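Local coordinates for protein diaminobutyrate-pyruvate transaminase and L-2,4-diaminobutyrate decarboxylase (Vibrio parahaemolyticus, PDB 2QMA) that probably binds pyridoxal 5'-phosphate and, through the C-terminal decarboxylase-type domain described here, is likely to convert L-2,4-diaminobutyrate to a diamine, at residues S31-F34 with A35-S39; M45-V48 with F49-N53; G174-L177 with A178-W181; K341-F344 with K345-L348. One frame throughout, in Å; residues are numbered along the deposited sequence.

Contact 1: S31-F34 with A35-S39; sequences SAEF and ASVMS
Met38, a selenomethionine, folds back along its helix to lie against the ring of Phe34, one turn earlier. Its CB rests 3.5 Å from Phe34 O, the same oxygen that accepts the backbone bond from Met38 N at 3.0 Å. With CG anti to its own carbonyl carbon (chi1 -65°), the chain turns toward the ring, and CG sits over one face, 3.9 Å from the ring centroid and 3.5 Å from Phe34 CE1. This is a CH-pi contact. The chain then bends twice. The selenium stands oblique to the ring, 5.2 Å from its centroid, in a Met-aromatic contact, and the terminal CE returns to within 3.9 Å of Phe34 CD1. A second i to i+4 pair lies farther round the helix, where Val37 CG2 meets Glu33 OE2 at 3.6 Å, an apolar methyl beside a carboxylate oxygen. Along the backbone, four regular i to i+4 bonds run from Ala35 through Met38, beginning at Ser31 O. On one flank of helix 32-51, Val37 packs on Leu80 and Ile84 of helix 80-92; Phe34 and Met38 instead face Met113 and Val116 of the second subunit.

Contact 2: M45-V48 with F49-N53; sequences MKSV and FEQVN
The Phe49 ring makes an off-centre CH-pi contact with the methyl of Met45, a selenomethionine: CE lies 4.1 Å from the ring centroid and 29° from the ring normal, closest to Phe49 CE2 at 3.7 Å. Met45 O approaches the same ring obliquely, 3.1 Å from Phe49 CD2, while accepting a nearly straight bond from Phe49 N. Two bends in the Met45 chain (chi2 -55°, chi3 -51°) bring its methyl round to the ring. On another side of the helix, Lys46 and Glu50 cross, both extended beyond CG. The methylenes of Lys46 lie against the Glu50 carboxylate, Lys46 CE 3.3 Å from Glu50 OE2. The ammonium stands too far off for a salt bridge, although the opposite charges probably still attract. Gln51 N bonds Ser47 O and, weakly, Val48 O, which Val52 N also reaches weakly as the helix gives way to loop. Phe97 covers Val48, Phe49 and Val52, while Ile24 of the second subunit packs on Phe49. This is the last turn of helix 32-51, lying between helix 80-92 and the partner chain, consistent with the N-terminal segment of DOPA decarboxylase-like enzymes, which packs on the partner subunit.

Contact 3: G174-L177 with A178-W181; sequences GLML and ARDW
Met176 and Arg179 lie side by side and point the same way, the carbon chain of Met176, a selenomethionine, running beneath the arginine's charged end. Met176 CG sits over one face of the guanidinium, displaced toward its rim and 3.4 Å from Arg179 NH2; the selenium follows at 4.0 Å from that same nitrogen. A bend in the arginine chain (chi3 72°) turns the group back over this neighbour. At the edge of the guanidinium, and close to its plane, comes Asp180. Its OD1 takes both Arg179 NE, at 2.9 Å, and Arg179 NH2, at 3.0 Å, in a side-on salt bridge. NE meets OD1 nearly along its C-O axis, whereas NH2 comes in on the syn lone pair of OD1. The helix sets the three residues: Asp180 N binds Met176 O at 3.1 Å, and Arg179 N binds Leu175 O at 2.9 Å. Farther out, Arg179 NH1 donates to Met222 O and to Trp221 O of the second subunit, and NH2 to Ser220 O of that subunit. Helix 167-187 belongs to the pyridoxal-dependent decarboxylase domain, where Leu175 and Ala178 pack on strand 258-265 and Leu177 on Trp290 of strand 290-295. Asp180 and three carbonyl oxygens, two of them across the dimer interface, thus fix the rotation and position of the buried guanidinium. Its charge is probably offset by the carboxylate, favouring ionisation of both.

Contact 4: K341-F344 with K345-L348; sequences KSNF and KFLL
From Lys341 to Leu347 the backbone winds as a 3-10 helix, in which Lys345 N binds Ser342 O at 3.1 Å and Leu347 N binds Phe344 O at 2.9 Å, each donor standing well above the carbonyl plane; the intervening bond from Phe346 N to Asn343 O is weak. The tight winding sets residues three apart beside each other. Phe344 and Leu347 run alongside, both directed the same way, with a close approach of 3.3 Å between Phe344 CD1 and Leu347 CD1. Asn343 and Phe346 form a second parallel pair: the amide and ring planes are only 13° apart, and Asn343 ND2 comes 3.9 Å from Phe346 CE2. The carbonyl of Asn343 also approaches that ring obliquely, its O lying 3.2 Å from Phe346 CD2. Lys345 takes a different course. With CG wedged between backbone N and carbonyl carbon (chi1 80°), its stem passes over Ser342 O, which lies 3.1 Å from Lys345 CG, while the same CG covers the centre of one face of the Phe346 ring. Beyond the stem, its NZ makes a long, weak ion pair with Asp184 of helix 167-187. Phe344 rests on Asp160 and Ile162 of strand 160-164. Chemically, the contact across the turn is mostly apolar packing of rings and aliphatic carbon, with backbone bonds supplying its polar links; the lysine contributes chiefly its methylenes here, and its charge is only loosely engaged.

In the fold
All four contacts are local, each closing a single helical turn rather than a long loop; along the chain they follow in series, and none nests in or crosses another. Contacts 1 and 2 share helix 32-51, their centres about 21 Å apart, and both bring that helix against the second subunit. Contact 3 follows on helix 167-187, which covers strands 258-265 and 290-295 of the mixed sheet and also reaches the partner chain. Contact 4 comes after strand 334-338, ahead of the unmodelled residues 350-369. Although far apart in sequence, contacts 3 and 4 touch: Asn343 packs on Leu177 and Trp181, and Phe346 on Asp180, fastening the 3-10 segment to the helix.

Contact 1: S31-F34 with A35-S39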
loop_
_atom_site.group_PDB
_atom_site.type_symbol
_atom_site.label_atom_id
_atom_site.label_comp_id
_atom_site.label_asym_id
_atom_site.label_seq_id
_atom_site.Cartn_x
_atom_site.Cartn_y
_atom_site.Cartn_z
ATOM N N SER A 31 3.376 8.603 -27.098
ATOM C CA SER A 31 2.921 9.261 -25.863
ATOM C C SER A 31 2.156 10.549 -26.101
ATOM O O SER A 31 1.934 11.310 -25.184
ATOM C CB SER A 31 4.079 9.487 -24.867
ATOM O OG SER A 31 5.313 9.620 -25.539
ATOM N N ALA A 32 1.758 10.796 -27.340
ATOM C CA ALA A 32 0.997 11.999 -27.645
ATOM C C ALA A 32 -0.306 12.070 -26.864
ATOM O O ALA A 32 -0.589 13.082 -26.231
ATOM C CB ALA A 32 0.731 12.097 -29.144
ATOM N N GLU A 33 -1.089 10.990 -26.877
ATOM C CA GLU A 33 -2.384 11.006 -26.200
ATOM C C GLU A 33 -2.148 11.146 -24.681
ATOM O O GLU A 33 -2.878 11.845 -23.969
ATOM C CB GLU A 33 -3.170 9.716 -26.510
ATOM C CG GLU A 33 -4.614 9.686 -25.983
ATOM C CD GLU A 33 -5.485 10.856 -26.483
ATOM O OE1 GLU A 33 -5.158 11.514 -27.505
ATOM O OE2 GLU A 33 -6.523 11.118 -25.848
ATOM N N PHE A 34 -1.114 10.465 -24.212
ATOM C CA PHE A 34 -0.742 10.523 -22.797
ATOM C C PHE A 34 -0.579 11.975 -22.342
ATOM O O PHE A 34 -1.221 12.419 -21.402
ATOM C CB PHE A 34 0.545 9.735 -22.562
ATOM C CG PHE A 34 1.282 10.142 -21.307
ATOM C CD1 PHE A 34 0.865 9.683 -20.072
ATOM C CD2 PHE A 34 2.399 10.994 -21.374
ATOM C CE1 PHE A 34 1.553 10.049 -18.898
ATOM C CE2 PHE A 34 3.084 11.368 -20.218
ATOM C CZ PHE A 34 2.664 10.881 -18.967
ATOM N N ALA A 35 0.265 12.716 -23.045
ATOM C CA ALA A 35 0.529 14.120 -22.721
ATOM C C ALA A 35 -0.761 14.948 -22.717
ATOM O O ALA A 35 -1.004 15.735 -21.795
ATOM C CB ALA A 35 1.538 14.689 -23.707
ATOM N N SER A 36 -1.597 14.736 -23.736
ATOM C CA SER A 36 -2.847 15.461 -23.886
ATOM C C SER A 36 -3.818 15.190 -22.732
ATOM O O SER A 36 -4.481 16.118 -22.238
ATOM C CB SER A 36 -3.489 15.103 -25.230
ATOM O OG SER A 36 -4.693 15.814 -25.416
ATOM N N VAL A 37 -3.899 13.925 -22.298
ATOM C CA VAL A 37 -4.788 13.532 -21.194
ATOM C C VAL A 37 -4.338 14.102 -19.821
ATOM O O VAL A 37 -5.131 14.663 -19.061
ATOM C CB VAL A 37 -4.960 11.968 -21.139
ATOM C CG1 VAL A 37 -5.625 11.502 -19.833
ATOM C CG2 VAL A 37 -5.724 11.456 -22.381
HETATM N N MSE A 38 -3.049 13.972 -19.556
HETATM C CA MSE A 38 -2.423 14.466 -18.347
HETATM C C MSE A 38 -2.506 15.981 -18.288
HETATM O O MSE A 38 -2.820 16.517 -17.243
HETATM C CB MSE A 38 -0.973 13.996 -18.296
HETATM C CG MSE A 38 -0.816 12.481 -18.166
HETATM SE SE MSE A 38 -2.087 11.559 -16.999
HETATM C CE MSE A 38 -2.503 10.041 -18.187
ATOM N N SER A 39 -2.222 16.670 -19.400
ATOM C CA SER A 39 -2.393 18.117 -19.443
ATOM C C SER A 39 -3.861 18.521 -19.149
ATOM O O SER A 39 -4.102 19.466 -18.404
ATOM C CB SER A 39 -1.884 18.698 -20.774
ATOM O OG SER A 39 -0.455 18.750 -20.779
#

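Contact 2: M45-V48 with F49-N53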
loop_
_atom_site.group_PDB
_atom_site.type_symbol
_atom_site.label_atom_id
_atom_site.label_comp_id
_atom_site.label_asym_id
_atom_site.label_seq_id
_atom_site.Cartn_x
_atom_site.Cartn_y
_atom_site.Cartn_z
HETATM N N MSE A 45 -7.676 19.970 -12.435
HETATM C CA MSE A 45 -7.356 20.114 -11.002
HETATM C C MSE A 45 -7.054 21.558 -10.645
HETATM O O MSE A 45 -7.410 22.007 -9.559
HETATM C CB MSE A 45 -6.211 19.212 -10.564
HETATM C CG MSE A 45 -6.538 17.730 -10.472
HETATM SE SE MSE A 45 -8.072 17.285 -9.329
HETATM C CE MSE A 45 -7.604 18.253 -7.709
ATOM N N LYS A 46 -6.420 22.291 -11.564
ATOM C CA LYS A 46 -6.180 23.700 -11.356
ATOM C C LYS A 46 -7.521 24.423 -11.142
ATOM O O LYS A 46 -7.691 25.184 -10.181
ATOM C CB LYS A 46 -5.435 24.273 -12.557
ATOM C CG LYS A 46 -5.074 25.780 -12.421
ATOM C CD LYS A 46 -4.107 26.174 -13.493
ATOM C CE LYS A 46 -3.922 27.680 -13.515
ATOM N NZ LYS A 46 -2.562 28.040 -14.001
ATOM N N SER A 47 -8.473 24.172 -12.042
ATOM C CA SER A 47 -9.816 24.763 -11.949
ATOM C C SER A 47 -10.469 24.423 -10.620
ATOM O O SER A 47 -11.127 25.263 -9.998
ATOM C CB SER A 47 -10.716 24.267 -13.082
ATOM O OG SER A 47 -12.022 24.817 -12.949
ATOM N N VAL A 48 -10.287 23.178 -10.181
ATOM C CA VAL A 48 -10.864 22.724 -8.918
ATOM C C VAL A 48 -10.250 23.534 -7.760
ATOM O O VAL A 48 -10.974 24.178 -6.994
ATOM C CB VAL A 48 -10.690 21.185 -8.708
ATOM C CG1 VAL A 48 -11.078 20.794 -7.299
ATOM C CG2 VAL A 48 -11.487 20.423 -9.752
ATOM N N PHE A 49 -8.917 23.517 -7.666
ATOM C CA PHE A 49 -8.203 24.218 -6.582
ATOM C C PHE A 49 -8.577 25.712 -6.551
ATOM O O PHE A 49 -8.790 26.287 -5.482
ATOM C CB PHE A 49 -6.698 24.046 -6.731
ATOM C CG PHE A 49 -6.202 22.682 -6.311
ATOM C CD1 PHE A 49 -6.480 22.207 -5.032
ATOM C CD2 PHE A 49 -5.429 21.915 -7.165
ATOM C CE1 PHE A 49 -6.008 20.932 -4.610
ATOM C CE2 PHE A 49 -4.935 20.653 -6.762
ATOM C CZ PHE A 49 -5.232 20.169 -5.494
ATOM N N GLU A 50 -8.704 26.313 -7.732
ATOM C CA GLU A 50 -9.013 27.746 -7.825
ATOM C C GLU A 50 -10.380 28.080 -7.264
ATOM O O GLU A 50 -10.544 29.124 -6.663
ATOM C CB GLU A 50 -8.895 28.239 -9.258
ATOM C CG GLU A 50 -7.459 28.413 -9.675
ATOM C CD GLU A 50 -7.294 28.752 -11.146
ATOM O OE1 GLU A 50 -8.288 28.695 -11.901
ATOM O OE2 GLU A 50 -6.149 29.049 -11.547
ATOM N N GLN A 51 -11.328 27.156 -7.414
ATOM C CA GLN A 51 -12.716 27.393 -7.000
ATOM C C GLN A 51 -12.966 26.958 -5.561
ATOM O O GLN A 51 -14.038 27.228 -5.005
ATOM C CB GLN A 51 -13.711 26.701 -7.944
ATOM C CG GLN A 51 -13.874 27.374 -9.299
ATOM C CD GLN A 51 -15.018 26.796 -10.132
ATOM O OE1 GLN A 51 -16.184 27.191 -9.980
ATOM N NE2 GLN A 51 -14.681 25.876 -11.039
ATOM N N VAL A 52 -11.975 26.287 -4.953
ATOM C CA VAL A 52 -12.102 25.828 -3.573
ATOM C C VAL A 52 -11.982 26.991 -2.612
ATOM O O VAL A 52 -11.029 27.768 -2.672
ATOM C CB VAL A 52 -11.026 24.780 -3.171
ATOM C CG1 VAL A 52 -10.993 24.614 -1.667
ATOM C CG2 VAL A 52 -11.286 23.446 -3.844
ATOM N N ASN A 53 -12.928 27.096 -1.698
ATOM C CA ASN A 53 -12.912 28.228 -0.778
ATOM C C ASN A 53 -13.132 27.817 0.684
ATOM O O ASN A 53 -13.184 28.660 1.580
ATOM C CB ASN A 53 -13.894 29.292 -1.274
ATOM C CG ASN A 53 -15.346 28.999 -0.903
ATOM O OD1 ASN A 53 -15.811 27.855 -0.955
ATOM N ND2 ASN A 53 -16.072 30.054 -0.527
#

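Contact 3: G174-L177 with A178-W181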
loop_
_atom_site.group_PDB
_atom_site.type_symbol
_atom_site.label_atom_id
_atom_site.label_comp_id
_atom_site.label_asym_id
_atom_site.label_seq_id
_atom_site.Cartn_x
_atom_site.Cartn_y
_atom_site.Cartn_z
ATOM N N GLY A 174 7.472 -4.366 12.538
ATOM C CA GLY A 174 8.453 -4.233 13.634
ATOM C C GLY A 174 8.122 -5.227 14.749
ATOM O O GLY A 174 8.998 -5.947 15.240
ATOM N N LEU A 175 6.859 -5.285 15.144
ATOM C CA LEU A 175 6.454 -6.168 16.232
ATOM C C LEU A 175 6.409 -7.640 15.840
ATOM O O LEU A 175 6.666 -8.508 16.680
ATOM C CB LEU A 175 5.109 -5.721 16.814
ATOM C CG LEU A 175 5.165 -4.354 17.519
ATOM C CD1 LEU A 175 3.753 -3.853 17.801
ATOM C CD2 LEU A 175 5.953 -4.388 18.812
HETATM N N MSE A 176 6.058 -7.935 14.594
HETATM C CA MSE A 176 6.192 -9.318 14.105
HETATM C C MSE A 176 7.661 -9.758 14.109
HETATM O O MSE A 176 7.971 -10.887 14.476
HETATM C CB MSE A 176 5.676 -9.491 12.677
HETATM C CG MSE A 176 5.512 -10.969 12.339
HETATM SE SE MSE A 176 4.920 -11.080 10.512
HETATM C CE MSE A 176 3.336 -10.066 10.864
ATOM N N LEU A 177 8.576 -8.885 13.687
ATOM C CA LEU A 177 10.021 -9.251 13.775
ATOM C C LEU A 177 10.374 -9.557 15.223
ATOM O O LEU A 177 11.055 -10.539 15.505
ATOM C CB LEU A 177 10.966 -8.186 13.199
ATOM C CG LEU A 177 10.837 -8.040 11.675
ATOM C CD1 LEU A 177 11.648 -6.804 11.248
ATOM C CD2 LEU A 177 11.270 -9.310 10.955
ATOM N N ALA A 178 9.863 -8.741 16.137
ATOM C CA ALA A 178 10.142 -8.944 17.579
ATOM C C ALA A 178 9.615 -10.298 18.053
ATOM O O ALA A 178 10.278 -10.970 18.806
ATOM C CB ALA A 178 9.544 -7.813 18.403
ATOM N N ARG A 179 8.414 -10.636 17.603
ATOM C CA ARG A 179 7.749 -11.886 17.941
ATOM C C ARG A 179 8.640 -13.073 17.518
ATOM O O ARG A 179 8.947 -13.922 18.339
ATOM C CB ARG A 179 6.343 -11.941 17.292
ATOM C CG ARG A 179 5.641 -13.296 17.523
ATOM C CD ARG A 179 4.535 -13.510 16.434
ATOM N NE ARG A 179 5.089 -13.791 15.094
ATOM C CZ ARG A 179 4.368 -14.038 13.997
ATOM N NH1 ARG A 179 3.019 -14.073 14.054
ATOM N NH2 ARG A 179 4.980 -14.300 12.828
ATOM N N ASP A 180 9.115 -13.087 16.277
ATOM C CA ASP A 180 9.939 -14.190 15.777
ATOM C C ASP A 180 11.318 -14.149 16.467
ATOM O O ASP A 180 11.934 -15.201 16.744
ATOM C CB ASP A 180 10.089 -14.062 14.262
ATOM C CG ASP A 180 8.820 -14.424 13.499
ATOM O OD1 ASP A 180 7.683 -14.379 14.051
ATOM O OD2 ASP A 180 8.955 -14.717 12.321
ATOM N N TRP A 181 11.802 -12.941 16.751
ATOM C CA TRP A 181 13.140 -12.754 17.356
ATOM C C TRP A 181 13.164 -13.435 18.744
ATOM O O TRP A 181 14.124 -14.159 19.093
ATOM C CB TRP A 181 13.459 -11.241 17.413
ATOM C CG TRP A 181 14.640 -10.801 18.233
ATOM C CD1 TRP A 181 15.930 -10.690 17.842
ATOM C CD2 TRP A 181 14.582 -10.375 19.584
ATOM N NE1 TRP A 181 16.704 -10.220 18.883
ATOM C CE2 TRP A 181 15.889 -10.014 19.968
ATOM C CE3 TRP A 181 13.533 -10.245 20.508
ATOM C CZ2 TRP A 181 16.187 -9.517 21.251
ATOM C CZ3 TRP A 181 13.829 -9.769 21.785
ATOM C CH2 TRP A 181 15.161 -9.433 22.146
#

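Contact 4: K341-F344 with K345-L348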
loop_
_atom_site.group_PDB
_atom_site.type_symbol
_atom_site.label_atom_id
_atom_site.label_comp_id
_atom_site.label_asym_id
_atom_site.label_seq_id
_atom_site.Cartn_x
_atom_site.Cartn_y
_atom_site.Cartn_z
ATOM N N LYS A 341 20.147 -5.671 10.165
ATOM C CA LYS A 341 19.471 -6.308 9.025
ATOM C C LYS A 341 19.375 -7.844 9.097
ATOM O O LYS A 341 18.527 -8.449 8.404
ATOM C CB LYS A 341 20.121 -5.874 7.711
ATOM C CG LYS A 341 21.520 -6.432 7.517
ATOM C CD LYS A 341 22.070 -5.745 6.302
ATOM C CE LYS A 341 23.560 -5.864 6.234
ATOM N NZ LYS A 341 24.042 -4.969 5.126
ATOM N N SER A 342 20.185 -8.469 9.956
ATOM C CA SER A 342 20.079 -9.914 10.137
ATOM C C SER A 342 18.672 -10.291 10.656
ATOM O O SER A 342 18.188 -11.404 10.402
ATOM C CB SER A 342 21.219 -10.473 11.004
ATOM O OG SER A 342 20.879 -10.343 12.357
ATOM N N ASN A 343 18.010 -9.353 11.341
ATOM C CA ASN A 343 16.672 -9.576 11.802
ATOM C C ASN A 343 15.619 -9.749 10.677
ATOM O O ASN A 343 14.570 -10.343 10.907
ATOM C CB ASN A 343 16.235 -8.498 12.828
ATOM C CG ASN A 343 16.957 -8.617 14.179
ATOM O OD1 ASN A 343 17.321 -7.605 14.815
ATOM N ND2 ASN A 343 17.138 -9.823 14.626
ATOM N N PHE A 344 15.902 -9.228 9.486
ATOM C CA PHE A 344 15.051 -9.443 8.307
ATOM C C PHE A 344 15.006 -10.931 7.872
ATOM O O PHE A 344 14.114 -11.303 7.120
ATOM C CB PHE A 344 15.482 -8.539 7.113
ATOM C CG PHE A 344 15.043 -7.107 7.232
ATOM C CD1 PHE A 344 13.771 -6.801 7.703
ATOM C CD2 PHE A 344 15.869 -6.060 6.813
ATOM C CE1 PHE A 344 13.328 -5.492 7.798
ATOM C CE2 PHE A 344 15.435 -4.734 6.906
ATOM C CZ PHE A 344 14.172 -4.439 7.398
ATOM N N LYS A 345 15.945 -11.751 8.360
ATOM C CA LYS A 345 16.027 -13.185 8.047
ATOM C C LYS A 345 14.730 -13.905 8.399
ATOM O O LYS A 345 14.402 -14.889 7.759
ATOM C CB LYS A 345 17.217 -13.870 8.756
ATOM C CG LYS A 345 16.954 -14.210 10.226
ATOM C CD LYS A 345 18.197 -14.522 11.016
ATOM C CE LYS A 345 17.875 -14.552 12.518
ATOM N NZ LYS A 345 18.932 -15.255 13.309
ATOM N N PHE A 346 14.017 -13.407 9.417
ATOM C CA PHE A 346 12.711 -13.966 9.820
ATOM C C PHE A 346 11.615 -13.840 8.757
ATOM O O PHE A 346 10.682 -14.643 8.743
ATOM C CB PHE A 346 12.253 -13.377 11.172
ATOM C CG PHE A 346 13.230 -13.634 12.305
ATOM C CD1 PHE A 346 13.615 -14.938 12.631
ATOM C CD2 PHE A 346 13.762 -12.571 13.032
ATOM C CE1 PHE A 346 14.515 -15.199 13.682
ATOM C CE2 PHE A 346 14.649 -12.801 14.077
ATOM C CZ PHE A 346 15.034 -14.121 14.410
ATOM N N LEU A 347 11.761 -12.865 7.862
ATOM C CA LEU A 347 10.781 -12.555 6.808
ATOM C C LEU A 347 10.957 -13.362 5.548
ATOM O O LEU A 347 10.137 -13.275 4.634
ATOM C CB LEU A 347 10.905 -11.086 6.389
ATOM C CG LEU A 347 10.441 -9.979 7.309
ATOM C CD1 LEU A 347 11.139 -8.699 6.889
ATOM C CD2 LEU A 347 8.928 -9.793 7.282
ATOM N N LEU A 348 12.024 -14.144 5.500
ATOM C CA LEU A 348 12.580 -14.605 4.248
ATOM C C LEU A 348 12.335 -16.102 4.050
ATOM O O LEU A 348 12.862 -16.949 4.818
ATOM C CB LEU A 348 14.062 -14.221 4.250
ATOM C CG LEU A 348 15.224 -14.942 3.601
ATOM C CD1 LEU A 348 15.032 -15.084 2.084
ATOM C CD2 LEU A 348 16.489 -14.141 3.963
#